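Side-chain contacts in leucine-rich repeat protein (Bacteroides thetaiotaomicron, PDB 4ECN), which is of unknown function but, as an extracellular leucine-rich repeat protein, probably binds other proteins: residues A[218-223]-A[306-311]; A[358-363]-A[432-437]; A[638-643]-A[695-700]; A[678-683]-A[687-692]; A[796-801]-A[830-835]. All coordinates share one frame; numbering follows the deposited sequence.

The five contacts run from the junction of the second DUF4458 region with the leucine-rich repeats to the last repeats of the chain. Interactions 1, 4 and 5 are buried and apolar, made of methyl, methylene and ring atoms; interactions 2 and 3 lie partly open and involve polar atoms. Interaction 2 is the one with a hydrogen bond across its segments, whereas interaction 3 sets a methyl group against backbone oxygens. Interactions 3 and 4 adjoin, their centres about 15 Å apart, and share the capped end of helix 690-694. Interactions 4 and 5 reach the same parallel sheet, their centres about 29 Å apart, and both pack leucines inside the repeat coil.

Interaction 1 (A[218-223]-A[306-311])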
# COMPACT_ATOMS: atom_id res chain seq x y z
N VAL A 218 34.57 -6.26 -23.22
CA VAL A 218 33.85 -7.32 -22.53
C VAL A 218 33.68 -6.81 -21.09
O VAL A 218 34.66 -6.36 -20.49
CB VAL A 218 34.52 -8.71 -22.65
CG1 VAL A 218 33.81 -9.74 -21.75
CG2 VAL A 218 34.49 -9.20 -24.09
N VAL A 219 32.43 -6.77 -20.59
CA VAL A 219 32.13 -6.20 -19.28
C VAL A 219 31.66 -7.31 -18.27
O VAL A 219 31.54 -7.03 -17.06
CB VAL A 219 31.09 -5.05 -19.38
CG1 VAL A 219 31.69 -3.86 -20.13
CG2 VAL A 219 29.77 -5.49 -20.00
N ALA A 220 31.45 -8.55 -18.74
CA ALA A 220 31.06 -9.66 -17.87
C ALA A 220 31.10 -11.01 -18.59
O ALA A 220 30.93 -11.06 -19.81
CB ALA A 220 29.65 -9.44 -17.32
N TYR A 221 31.29 -12.09 -17.83
CA TYR A 221 31.25 -13.45 -18.39
C TYR A 221 30.82 -14.47 -17.33
O TYR A 221 30.95 -14.25 -16.12
CB TYR A 221 32.61 -13.88 -19.00
CG TYR A 221 33.71 -14.09 -17.98
CD1 TYR A 221 33.87 -15.32 -17.34
CD2 TYR A 221 34.53 -13.03 -17.59
CE1 TYR A 221 34.83 -15.49 -16.34
CE2 TYR A 221 35.50 -13.20 -16.60
CZ TYR A 221 35.65 -14.43 -15.98
OH TYR A 221 36.62 -14.61 -15.03
N THR A 222 30.32 -15.61 -17.83
CA THR A 222 29.97 -16.80 -17.07
C THR A 222 30.61 -17.97 -17.82
O THR A 222 30.32 -18.16 -19.01
CB THR A 222 28.46 -16.94 -16.86
OG1 THR A 222 27.97 -15.77 -16.21
CG2 THR A 222 28.11 -18.13 -16.01
N THR A 223 31.51 -18.71 -17.15
CA THR A 223 32.15 -19.89 -17.76
C THR A 223 31.42 -21.17 -17.28
O THR A 223 30.89 -21.20 -16.17
CB THR A 223 33.66 -19.96 -17.48
OG1 THR A 223 33.89 -19.76 -16.09
CG2 THR A 223 34.46 -18.94 -18.28
N LYS A 306 21.66 -4.36 -19.16
CA LYS A 306 22.72 -3.48 -18.75
C LYS A 306 23.81 -4.33 -18.07
O LYS A 306 23.57 -5.50 -17.79
CB LYS A 306 22.18 -2.33 -17.85
CG LYS A 306 21.40 -2.78 -16.61
CD LYS A 306 21.00 -1.57 -15.77
CE LYS A 306 20.33 -1.95 -14.48
NZ LYS A 306 19.88 -0.76 -13.71
N GLU A 307 25.01 -3.74 -17.88
CA GLU A 307 26.17 -4.36 -17.25
C GLU A 307 25.79 -5.02 -15.93
O GLU A 307 25.15 -4.37 -15.10
CB GLU A 307 27.25 -3.30 -17.00
CG GLU A 307 28.53 -3.87 -16.43
CD GLU A 307 29.49 -2.87 -15.84
OE1 GLU A 307 29.15 -1.67 -15.75
OE2 GLU A 307 30.58 -3.31 -15.42
N LEU A 308 26.23 -6.29 -15.74
CA LEU A 308 26.02 -7.15 -14.57
C LEU A 308 26.24 -6.41 -13.26
O LEU A 308 25.43 -6.55 -12.32
CB LEU A 308 26.98 -8.35 -14.64
CG LEU A 308 26.98 -9.30 -13.43
CD1 LEU A 308 25.61 -9.94 -13.20
CD2 LEU A 308 28.05 -10.36 -13.56
N ASP A 309 27.30 -5.61 -13.19
CA ASP A 309 27.65 -4.82 -12.02
C ASP A 309 26.55 -3.83 -11.63
O ASP A 309 26.53 -3.36 -10.48
CB ASP A 309 28.94 -4.07 -12.30
CG ASP A 309 29.80 -3.92 -11.07
OD1 ASP A 309 30.11 -4.95 -10.43
OD2 ASP A 309 30.18 -2.76 -10.75
N MSE A 310 25.63 -3.52 -12.56
CA MSE A 310 24.54 -2.56 -12.33
C MSE A 310 23.19 -3.22 -12.01
O MSE A 310 22.22 -2.50 -11.75
CB MSE A 310 24.34 -1.67 -13.58
CG MSE A 310 25.50 -0.71 -13.83
SE MSE A 310 25.86 0.36 -12.26
CE MSE A 310 27.63 -0.38 -11.73
N TRP A 311 23.13 -4.57 -12.01
CA TRP A 311 21.89 -5.31 -11.80
C TRP A 311 21.27 -5.06 -10.41
O TRP A 311 20.07 -5.29 -10.28
CB TRP A 311 22.10 -6.81 -12.01
CG TRP A 311 22.20 -7.22 -13.45
CD1 TRP A 311 22.49 -6.43 -14.52
CD2 TRP A 311 22.14 -8.56 -13.95
NE1 TRP A 311 22.59 -7.18 -15.66
CE2 TRP A 311 22.38 -8.49 -15.34
CE3 TRP A 311 21.96 -9.82 -13.34
CZ2 TRP A 311 22.40 -9.63 -16.14
CZ3 TRP A 311 22.00 -10.95 -14.14
CH2 TRP A 311 22.22 -10.85 -15.52
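Glu307 O, on the residue whose side chain lies against Val219, accepts the backbone N of Met310 at 2.7 Å and so fixes the start of a short 3-10 turn beside strand 214-227. With CG anti to the backbone N (chi1 -176°) and the chain extended beyond it, the glutamate slants past the valine, its CG methylene 4.1 Å from Val219 CB and equally near CG2. The carboxylate continues onward to Arg240, with which OE2 forms a salt bridge, so the aliphatic part of the side chain packs while the charged end is answered outside the contact. One residue further along each segment, Ala220 CB rests 3.9 Å from Leu308 CB, and the CD2 branch of the same leucine reaches the alanine methyl at 4.2 Å. That two successive strand residues both point at the loop is consistent with a classic beta bulge, in which Val219 and Ala220 together face Thr161 of strand 157-164. The contact thereby joins the second DUF4458 region, of the transthyretin clan, to the first part of the leucine-rich repeat region. Behind it, Leu308 CD1 sits 3.6 Å above one face of the Trp311 ring, away from its centre, and Ile268 of helix 266-280 also meets this leucine. The indole is held by its NE1, which gives a hydrogen bond to Lys306 O at 2.9 Å, with an angle of 152° at the hydrogen.

Interaction 2 (A[358-363]-A[432-437]); sequences SETVSG and NLTNRI
Thr434 chi1 of 64° places OG1 between the backbone N and the carbonyl carbon and directs CG2 away from that carbonyl carbon, while Glu359, extended beyond CG (chi2 172°), carries its carboxylate across to meet the hydroxyl. Thr434 OG1 donates to Glu359 OE1 at 2.7 Å, approaching from above the carboxylate plane, 51° out of it. The other branch of the threonine makes an apolar contact: its CG2 lies 3.7 Å from Thr360 CG2, the two side chains crossing at about a right angle. Glu359 belongs to a short helix, 359-362, in the long connection that follows repeat strand 351-353, and Thr434 leads into strand 436-440, which pairs in parallel with 338-339 in a small two-stranded sheet. OE1 also receives Thr356 N and Asn457 ND2, and OE2 receives Gly332 N, so one carboxylate gathers donors from several loops. Shortened to an alanine here, Glu359 would probably leave the Thr434 hydroxyl and the N-H groups of Thr356 and Gly332 without this acceptor. Beyond the threonine, Asn435 closes an Asx turn: its OD1 takes Ile437 N at 3.1 Å, on a lone pair in the carbonyl plane, just where the strand begins.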
# COMPACT_ATOMS: atom_id res chain seq x y z
N SER A 358 -1.51 -0.67 1.18
CA SER A 358 -1.42 0.64 0.54
C SER A 358 -1.06 0.54 -0.98
O SER A 358 -1.06 1.56 -1.67
CB SER A 358 -0.37 1.47 1.26
OG SER A 358 -0.50 2.87 1.02
N GLU A 359 -0.77 -0.68 -1.50
CA GLU A 359 -0.33 -0.94 -2.87
C GLU A 359 -1.25 -0.24 -3.93
O GLU A 359 -0.74 0.48 -4.80
CB GLU A 359 -0.29 -2.45 -3.10
CG GLU A 359 0.81 -2.99 -4.01
CD GLU A 359 0.89 -4.51 -4.03
OE1 GLU A 359 0.24 -5.15 -3.17
OE2 GLU A 359 1.54 -5.07 -4.94
N THR A 360 -2.58 -0.40 -3.83
CA THR A 360 -3.51 0.20 -4.81
C THR A 360 -3.64 1.73 -4.66
O THR A 360 -4.14 2.41 -5.57
CB THR A 360 -4.88 -0.42 -4.68
OG1 THR A 360 -5.29 -0.27 -3.32
CG2 THR A 360 -4.89 -1.89 -5.08
N VAL A 361 -3.18 2.27 -3.54
CA VAL A 361 -3.24 3.69 -3.27
C VAL A 361 -1.91 4.34 -3.66
O VAL A 361 -1.93 5.30 -4.40
CB VAL A 361 -3.59 3.92 -1.78
CG1 VAL A 361 -3.38 5.37 -1.34
CG2 VAL A 361 -5.01 3.46 -1.48
N SER A 362 -0.77 3.85 -3.14
CA SER A 362 0.53 4.50 -3.34
C SER A 362 1.68 3.54 -3.74
O SER A 362 2.85 3.89 -3.54
CB SER A 362 0.93 5.23 -2.06
OG SER A 362 0.80 4.42 -0.90
N GLY A 363 1.35 2.40 -4.36
CA GLY A 363 2.32 1.40 -4.80
C GLY A 363 3.28 0.93 -3.71
O GLY A 363 2.87 0.39 -2.68
N ASN A 432 -9.77 -8.37 -3.68
CA ASN A 432 -9.21 -7.89 -4.93
C ASN A 432 -7.70 -8.03 -4.87
O ASN A 432 -7.06 -7.53 -3.94
CB ASN A 432 -9.65 -6.46 -5.24
CG ASN A 432 -11.07 -6.36 -5.78
OD1 ASN A 432 -11.90 -7.29 -5.72
ND2 ASN A 432 -11.39 -5.20 -6.35
N LEU A 433 -7.14 -8.76 -5.85
CA LEU A 433 -5.72 -9.09 -5.91
C LEU A 433 -4.91 -8.03 -6.61
O LEU A 433 -5.37 -7.44 -7.59
CB LEU A 433 -5.52 -10.44 -6.64
CG LEU A 433 -6.32 -11.60 -6.06
CD1 LEU A 433 -6.29 -12.77 -6.97
CD2 LEU A 433 -5.84 -11.98 -4.68
N THR A 434 -3.68 -7.80 -6.10
CA THR A 434 -2.69 -6.86 -6.67
C THR A 434 -1.61 -7.65 -7.42
O THR A 434 -0.76 -7.05 -8.10
CB THR A 434 -2.06 -5.97 -5.58
OG1 THR A 434 -1.32 -6.76 -4.65
CG2 THR A 434 -3.06 -5.08 -4.87
N ASN A 435 -1.63 -8.97 -7.27
CA ASN A 435 -0.64 -9.89 -7.84
C ASN A 435 -1.20 -11.32 -7.92
O ASN A 435 -2.18 -11.62 -7.22
CB ASN A 435 0.62 -9.87 -6.97
CG ASN A 435 0.39 -10.37 -5.56
OD1 ASN A 435 0.30 -11.59 -5.29
ND2 ASN A 435 0.30 -9.46 -4.62
N ARG A 436 -0.56 -12.21 -8.71
CA ARG A 436 -0.94 -13.63 -8.79
C ARG A 436 0.23 -14.52 -8.24
O ARG A 436 0.57 -15.53 -8.86
CB ARG A 436 -1.37 -14.07 -10.23
CG ARG A 436 -2.53 -13.32 -10.93
CD ARG A 436 -3.84 -13.40 -10.16
NE ARG A 436 -5.01 -12.86 -10.88
CZ ARG A 436 -5.40 -11.58 -10.89
NH1 ARG A 436 -4.66 -10.64 -10.32
NH2 ARG A 436 -6.51 -11.23 -11.54
N ILE A 437 0.82 -14.13 -7.07
CA ILE A 437 1.89 -14.89 -6.39
C ILE A 437 1.24 -16.09 -5.69
O ILE A 437 0.52 -15.90 -4.71
CB ILE A 437 2.73 -14.01 -5.40
CG1 ILE A 437 3.41 -12.82 -6.12
CG2 ILE A 437 3.76 -14.87 -4.65
CD1 ILE A 437 4.15 -11.81 -5.21

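Interaction 3 (A[638-643]-A[695-700])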
# COMPACT_ATOMS: atom_id res chain seq x y z
N PHE A 638 -12.94 3.40 32.22
CA PHE A 638 -12.12 4.63 32.20
C PHE A 638 -12.07 5.24 33.59
O PHE A 638 -12.72 4.72 34.49
CB PHE A 638 -12.67 5.64 31.17
CG PHE A 638 -13.04 5.02 29.84
CD1 PHE A 638 -12.06 4.64 28.94
CD2 PHE A 638 -14.37 4.81 29.50
CE1 PHE A 638 -12.40 4.06 27.72
CE2 PHE A 638 -14.71 4.22 28.28
CZ PHE A 638 -13.72 3.85 27.39
N ASN A 639 -11.26 6.30 33.80
CA ASN A 639 -11.15 6.96 35.09
C ASN A 639 -10.99 8.45 34.88
O ASN A 639 -9.99 8.86 34.31
CB ASN A 639 -10.00 6.39 35.92
CG ASN A 639 -9.91 6.85 37.37
OD1 ASN A 639 -10.84 7.43 37.96
ND2 ASN A 639 -8.78 6.55 38.00
N ALA A 640 -11.95 9.25 35.34
CA ALA A 640 -11.92 10.69 35.18
C ALA A 640 -10.90 11.33 36.13
O ALA A 640 -10.53 12.50 35.95
CB ALA A 640 -13.30 11.27 35.41
N LYS A 641 -10.44 10.55 37.14
CA LYS A 641 -9.45 10.97 38.13
C LYS A 641 -8.01 10.80 37.57
O LYS A 641 -7.03 11.18 38.23
CB LYS A 641 -9.63 10.21 39.47
CG LYS A 641 -10.72 10.83 40.35
CD LYS A 641 -10.87 10.23 41.76
CE LYS A 641 -11.67 8.95 41.82
NZ LYS A 641 -11.84 8.46 43.22
N SER A 642 -7.90 10.27 36.33
CA SER A 642 -6.62 10.07 35.64
C SER A 642 -6.04 11.41 35.21
O SER A 642 -6.73 12.26 34.66
CB SER A 642 -6.78 9.14 34.43
OG SER A 642 -5.56 9.01 33.72
N VAL A 643 -4.74 11.57 35.44
CA VAL A 643 -3.97 12.77 35.10
C VAL A 643 -3.86 12.92 33.57
O VAL A 643 -3.66 14.03 33.09
CB VAL A 643 -2.57 12.71 35.76
CG1 VAL A 643 -1.93 14.09 35.81
CG2 VAL A 643 -2.66 12.12 37.17
N THR A 695 -19.04 12.82 37.79
CA THR A 695 -17.77 12.11 38.01
C THR A 695 -16.52 12.96 37.59
O THR A 695 -15.40 12.44 37.57
CB THR A 695 -17.76 10.76 37.28
OG1 THR A 695 -18.13 10.95 35.92
CG2 THR A 695 -18.67 9.77 37.90
N GLY A 696 -16.74 14.24 37.32
CA GLY A 696 -15.67 15.17 36.97
C GLY A 696 -14.88 14.86 35.72
O GLY A 696 -13.67 15.09 35.69
N SER A 697 -15.57 14.35 34.67
CA SER A 697 -14.98 14.01 33.38
C SER A 697 -14.56 15.30 32.64
O SER A 697 -15.36 16.23 32.53
CB SER A 697 -15.96 13.18 32.56
OG SER A 697 -16.23 11.94 33.18
N PRO A 698 -13.29 15.40 32.16
CA PRO A 698 -12.86 16.66 31.51
C PRO A 698 -13.33 16.76 30.06
O PRO A 698 -12.51 16.89 29.14
CB PRO A 698 -11.33 16.59 31.59
CG PRO A 698 -11.02 15.14 31.70
CD PRO A 698 -12.20 14.40 32.22
N ILE A 699 -14.66 16.73 29.86
CA ILE A 699 -15.28 16.79 28.54
C ILE A 699 -15.40 18.25 28.09
O ILE A 699 -15.94 19.08 28.83
CB ILE A 699 -16.66 16.09 28.55
CG1 ILE A 699 -16.58 14.70 29.23
CG2 ILE A 699 -17.23 15.98 27.12
CD1 ILE A 699 -17.93 13.98 29.42
N SER A 700 -14.91 18.55 26.86
CA SER A 700 -14.98 19.88 26.23
C SER A 700 -15.96 19.88 25.05
O SER A 700 -16.45 20.95 24.68
CB SER A 700 -13.61 20.34 25.77
OG SER A 700 -13.10 19.48 24.77
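Ala640 presents its methyl to the end of helix 690-694, where a Schellman motif with Gly696 as the C-prime residue turns the chain out of the helix. Ala640 CB lies 3.2 Å from Thr695 O, 3.8 Å from Gly696 O and 3.7 Å from Ser697 OG, so a single small side chain is met by three oxygens of consecutive residues. No hydrogen bond crosses between the segments; the fit is one of shape, with the alpha carbons of Ala640 and Ser697 only 4.9 Å apart.

The alanine owes its place to a type I beta turn running from Asn639 to Ser642, closed by Ser642 N bonding to Asn639 O at 3.2 Å, and to backbone bonding with Lys671. This turn precedes strand 646-650, whereas the helix end leads to strand 701-703, two strands further along the parallel sheet, and the contact reaches past the return path that follows strand 646-650, whose Lys671 and Ile673 lie alongside. On the helix side the positive phi of Gly696 (61°) lets the backbone fold back and brings Ser697 N to 3.2 Å from Leu692 O, a probable hydrogen bond. Thr695 OG1 is bonded to Glu691 O and Leu692 O, within the helix, and Gly696 O takes Asn726 ND2 from the following loop. The oxygen beside the alanine methyl, Ser697 OG, is itself held between Leu692 O and Ile673 N.

Interaction 4 (A[678-683]-A[687-692]); sequences VTLSYN and KFPTEL
A leucine-rich repeat coil with its consensus residues in place supplies this contact: Val678 and Leu680 hold hydrophobic positions of the strand segment, Pro689 and Leu692 lie on the return path, and Asn683 is the consensus asparagine that follows the strand. The two leucines, Leu680 and Leu692, meet tip to tip, CD1 to CD1 at 4.1 Å. In Leu680 the first torsion, chi1 -72°, puts CG opposite the carbonyl carbon, and with chi2 of 162° the side chain stretches inward until CD1 also comes to 4.3 Å from Pro689 CG. Leu692 CD1 is shared in turn, since Val678 CG1 approaches it to 4.3 Å. All four residues are buried, and with no polar atom among the touching groups the contact is one of apolar packing.

The backbone on each side is set by its own bonds. Pro689 is the centre of an inverse gamma turn, with Thr690 N on Phe688 O at 2.7 Å, and its CD lies 3.6 Å above one face of the Phe688 ring, off centre. On the strand side Asn683 ND2 turns back to Leu680 O at 3.1 Å, almost straight at 175°, though well above the carbonyl plane. The same oxygen takes Asn707 ND2 from the next repeat, and Asn683 ND2 also bonds Phe651 O of the previous one, which is the asparagine ladder of this family. Strand 675-679 is thus linked to helix 690-694 within one beta-alpha-beta unit, with Val649 of strand 646-650 touching Val678, and Ile702 of strand 701-703 packed on both Val678 and Leu692.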
# COMPACT_ATOMS: atom_id res chain seq x y z
N VAL A 678 -16.57 13.16 23.74
CA VAL A 678 -17.39 11.99 24.02
C VAL A 678 -18.49 11.96 22.98
O VAL A 678 -19.25 12.93 22.89
CB VAL A 678 -17.94 11.95 25.47
CG1 VAL A 678 -18.89 10.77 25.67
CG2 VAL A 678 -16.79 11.88 26.48
N THR A 679 -18.50 10.91 22.12
CA THR A 679 -19.49 10.80 21.05
C THR A 679 -20.52 9.78 21.45
O THR A 679 -20.18 8.61 21.63
CB THR A 679 -18.86 10.47 19.71
OG1 THR A 679 -17.69 11.27 19.49
CG2 THR A 679 -19.86 10.59 18.55
N LEU A 680 -21.76 10.23 21.60
CA LEU A 680 -22.87 9.39 22.00
C LEU A 680 -24.05 9.60 21.07
O LEU A 680 -25.19 9.33 21.45
CB LEU A 680 -23.26 9.70 23.45
CG LEU A 680 -22.29 9.23 24.55
CD1 LEU A 680 -22.56 9.94 25.86
CD2 LEU A 680 -22.33 7.72 24.71
N SER A 681 -23.79 10.05 19.84
CA SER A 681 -24.82 10.29 18.82
C SER A 681 -25.31 8.94 18.28
O SER A 681 -24.56 7.96 18.33
CB SER A 681 -24.30 11.18 17.71
OG SER A 681 -23.14 10.62 17.12
N TYR A 682 -26.60 8.88 17.84
CA TYR A 682 -27.29 7.67 17.35
C TYR A 682 -27.26 6.61 18.42
O TYR A 682 -26.46 5.67 18.38
CB TYR A 682 -26.73 7.13 16.03
CG TYR A 682 -26.84 8.12 14.89
CD1 TYR A 682 -25.84 9.07 14.66
CD2 TYR A 682 -27.93 8.10 14.03
CE1 TYR A 682 -25.93 9.97 13.61
CE2 TYR A 682 -28.02 8.99 12.96
CZ TYR A 682 -27.01 9.91 12.74
OH TYR A 682 -27.07 10.80 11.70
N ASN A 683 -28.10 6.82 19.43
CA ASN A 683 -28.29 5.91 20.56
C ASN A 683 -29.74 5.98 20.96
O ASN A 683 -30.58 6.29 20.11
CB ASN A 683 -27.32 6.23 21.70
CG ASN A 683 -26.00 5.52 21.53
OD1 ASN A 683 -25.95 4.31 21.53
ND2 ASN A 683 -24.90 6.24 21.36
N LYS A 687 -32.39 10.15 29.04
CA LYS A 687 -31.92 10.91 30.19
C LYS A 687 -30.50 11.39 29.90
O LYS A 687 -29.61 10.60 29.59
CB LYS A 687 -31.99 10.05 31.48
CG LYS A 687 -32.06 10.86 32.81
CD LYS A 687 -30.68 11.26 33.42
CE LYS A 687 -30.68 12.48 34.34
NZ LYS A 687 -30.81 13.78 33.59
N PHE A 688 -30.30 12.71 29.99
CA PHE A 688 -29.01 13.36 29.75
C PHE A 688 -27.91 12.71 30.67
O PHE A 688 -28.19 12.46 31.85
CB PHE A 688 -29.14 14.86 29.99
CG PHE A 688 -27.86 15.60 29.77
CD1 PHE A 688 -26.95 15.78 30.81
CD2 PHE A 688 -27.54 16.10 28.51
CE1 PHE A 688 -25.76 16.44 30.60
CE2 PHE A 688 -26.36 16.82 28.32
CZ PHE A 688 -25.47 16.96 29.35
N PRO A 689 -26.69 12.40 30.15
CA PRO A 689 -25.72 11.65 30.96
C PRO A 689 -25.00 12.48 32.04
O PRO A 689 -23.78 12.64 32.02
CB PRO A 689 -24.73 11.14 29.92
CG PRO A 689 -24.79 12.14 28.84
CD PRO A 689 -26.20 12.59 28.77
N THR A 690 -25.77 12.91 33.05
CA THR A 690 -25.29 13.65 34.24
C THR A 690 -24.07 12.94 34.87
O THR A 690 -23.10 13.58 35.28
CB THR A 690 -26.46 13.74 35.26
OG1 THR A 690 -27.59 14.32 34.61
CG2 THR A 690 -26.10 14.54 36.50
N GLU A 691 -24.12 11.60 34.87
CA GLU A 691 -23.12 10.63 35.32
C GLU A 691 -21.71 11.01 34.87
O GLU A 691 -20.75 10.69 35.56
CB GLU A 691 -23.46 9.25 34.75
CG GLU A 691 -24.95 8.90 34.81
CD GLU A 691 -25.79 9.22 33.60
OE1 GLU A 691 -25.56 8.60 32.54
OE2 GLU A 691 -26.75 10.01 33.73
N LEU A 692 -21.59 11.63 33.69
CA LEU A 692 -20.31 12.04 33.14
C LEU A 692 -19.76 13.27 33.87
O LEU A 692 -18.58 13.34 34.17
CB LEU A 692 -20.45 12.34 31.65
CG LEU A 692 -20.83 11.18 30.73
CD1 LEU A 692 -21.06 11.68 29.30
CD2 LEU A 692 -19.78 10.11 30.73

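Interaction 5 (A[796-801]-A[830-835])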
# COMPACT_ATOMS: atom_id res chain seq x y z
N ARG A 796 -42.22 30.28 16.43
CA ARG A 796 -42.67 31.54 15.82
C ARG A 796 -42.02 32.80 16.40
O ARG A 796 -42.05 33.85 15.74
CB ARG A 796 -44.20 31.71 16.00
CG ARG A 796 -45.06 30.69 15.32
CD ARG A 796 -46.45 31.27 15.15
NE ARG A 796 -47.48 30.71 16.03
CZ ARG A 796 -48.19 29.61 15.75
NH1 ARG A 796 -47.94 28.91 14.66
NH2 ARG A 796 -49.13 29.20 16.59
N GLN A 797 -41.53 32.76 17.64
CA GLN A 797 -41.04 34.01 18.21
C GLN A 797 -39.51 34.12 18.07
O GLN A 797 -38.77 33.18 18.38
CB GLN A 797 -41.48 34.17 19.69
CG GLN A 797 -41.10 35.51 20.36
CD GLN A 797 -41.46 36.75 19.59
OE1 GLN A 797 -42.52 36.85 18.96
NE2 GLN A 797 -40.59 37.75 19.63
N TRP A 798 -39.05 35.28 17.59
CA TRP A 798 -37.65 35.62 17.43
C TRP A 798 -37.06 35.84 18.82
O TRP A 798 -37.78 36.40 19.65
CB TRP A 798 -37.55 36.86 16.54
CG TRP A 798 -36.22 37.54 16.53
CD1 TRP A 798 -35.82 38.57 17.32
CD2 TRP A 798 -35.11 37.24 15.66
NE1 TRP A 798 -34.52 38.92 17.02
CE2 TRP A 798 -34.06 38.12 16.01
CE3 TRP A 798 -34.89 36.29 14.65
CZ2 TRP A 798 -32.82 38.10 15.36
CZ3 TRP A 798 -33.66 36.29 13.99
CH2 TRP A 798 -32.64 37.18 14.35
N PRO A 799 -35.79 35.44 19.10
CA PRO A 799 -35.24 35.65 20.46
C PRO A 799 -34.76 37.09 20.66
O PRO A 799 -33.56 37.37 20.58
CB PRO A 799 -34.08 34.65 20.51
CG PRO A 799 -33.64 34.54 19.11
CD PRO A 799 -34.82 34.73 18.23
N THR A 800 -35.70 38.00 20.97
CA THR A 800 -35.48 39.42 21.16
C THR A 800 -34.43 39.63 22.27
O THR A 800 -34.63 39.17 23.40
CB THR A 800 -36.81 40.13 21.45
OG1 THR A 800 -37.79 39.76 20.47
CG2 THR A 800 -36.67 41.63 21.47
N GLY A 801 -33.33 40.30 21.91
CA GLY A 801 -32.19 40.61 22.75
C GLY A 801 -30.92 39.90 22.30
O GLY A 801 -29.83 40.21 22.79
N TYR A 830 -22.64 38.34 11.80
CA TYR A 830 -22.59 38.48 10.35
C TYR A 830 -22.90 37.19 9.56
O TYR A 830 -22.79 37.23 8.33
CB TYR A 830 -21.21 39.02 9.93
CG TYR A 830 -20.04 38.11 10.19
CD1 TYR A 830 -19.61 37.20 9.22
CD2 TYR A 830 -19.26 38.25 11.34
CE1 TYR A 830 -18.49 36.39 9.43
CE2 TYR A 830 -18.13 37.46 11.54
CZ TYR A 830 -17.75 36.53 10.59
OH TYR A 830 -16.64 35.73 10.77
N ILE A 831 -23.33 36.07 10.21
CA ILE A 831 -23.76 34.84 9.50
C ILE A 831 -25.16 34.50 9.99
O ILE A 831 -25.29 33.90 11.05
CB ILE A 831 -22.81 33.63 9.62
CG1 ILE A 831 -21.34 34.01 9.43
CG2 ILE A 831 -23.24 32.54 8.63
CD1 ILE A 831 -20.38 32.97 9.80
N LEU A 832 -26.22 34.91 9.24
CA LEU A 832 -27.59 34.70 9.70
C LEU A 832 -28.42 33.91 8.71
O LEU A 832 -28.55 34.33 7.56
CB LEU A 832 -28.26 36.07 9.96
CG LEU A 832 -29.65 36.06 10.59
CD1 LEU A 832 -29.59 35.63 12.03
CD2 LEU A 832 -30.27 37.44 10.55
N ASP A 833 -29.03 32.79 9.18
CA ASP A 833 -29.91 31.94 8.37
C ASP A 833 -31.35 32.15 8.82
O ASP A 833 -31.74 31.71 9.91
CB ASP A 833 -29.52 30.46 8.44
CG ASP A 833 -30.56 29.45 7.95
OD1 ASP A 833 -31.21 29.71 6.90
OD2 ASP A 833 -30.67 28.37 8.57
N ILE A 834 -32.13 32.85 7.99
CA ILE A 834 -33.52 33.11 8.29
C ILE A 834 -34.39 32.54 7.15
O ILE A 834 -35.60 32.78 7.14
CB ILE A 834 -33.80 34.60 8.54
CG1 ILE A 834 -33.44 35.49 7.32
CG2 ILE A 834 -33.12 35.07 9.83
CD1 ILE A 834 -34.14 36.87 7.36
N ALA A 835 -33.78 31.73 6.24
CA ALA A 835 -34.49 31.12 5.12
C ALA A 835 -35.50 30.08 5.59
O ALA A 835 -35.33 29.46 6.64
CB ALA A 835 -33.51 30.48 4.16
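Trp798 gives up the most surface here, and Leu832 and Ile834 receive its indole from strand 831-833 and the residue just after it. The leucine faces the incoming ring, and its methyl CD1 meets the benzene edge of the indole near its plane, 4.1 Å from Trp798 CH2. Ile834 approaches obliquely, its CG2 lying 4.4 Å from Trp798 CZ3. Trp798 chi1 of 166° sets CG opposite the backbone N, and chi2 of -93° turns the six-membered ring to these two residues. Its own neighbour supports it: Pro799 CD lies 3.5 Å above one face of the ring, near its edge, and the proline is the centre of an inverse gamma turn in the loop. Leu832 and Ile834 alternate inward, as the hydrophobic positions of a leucine-rich repeat strand do, while the loop that bears the tryptophan follows strand 780-782; strand 810-812 comes next in the chain and lies beside strand 831-833 in the sheet, and its Leu811 touches both Trp798 and Leu832. The indole has a single polar atom, NE1, which bonds to Glu823 OE2. With that N-H answered by a carboxylate, the benzene end can probably be buried against methyls at little polar cost, and the contact itself is purely hydrophobic.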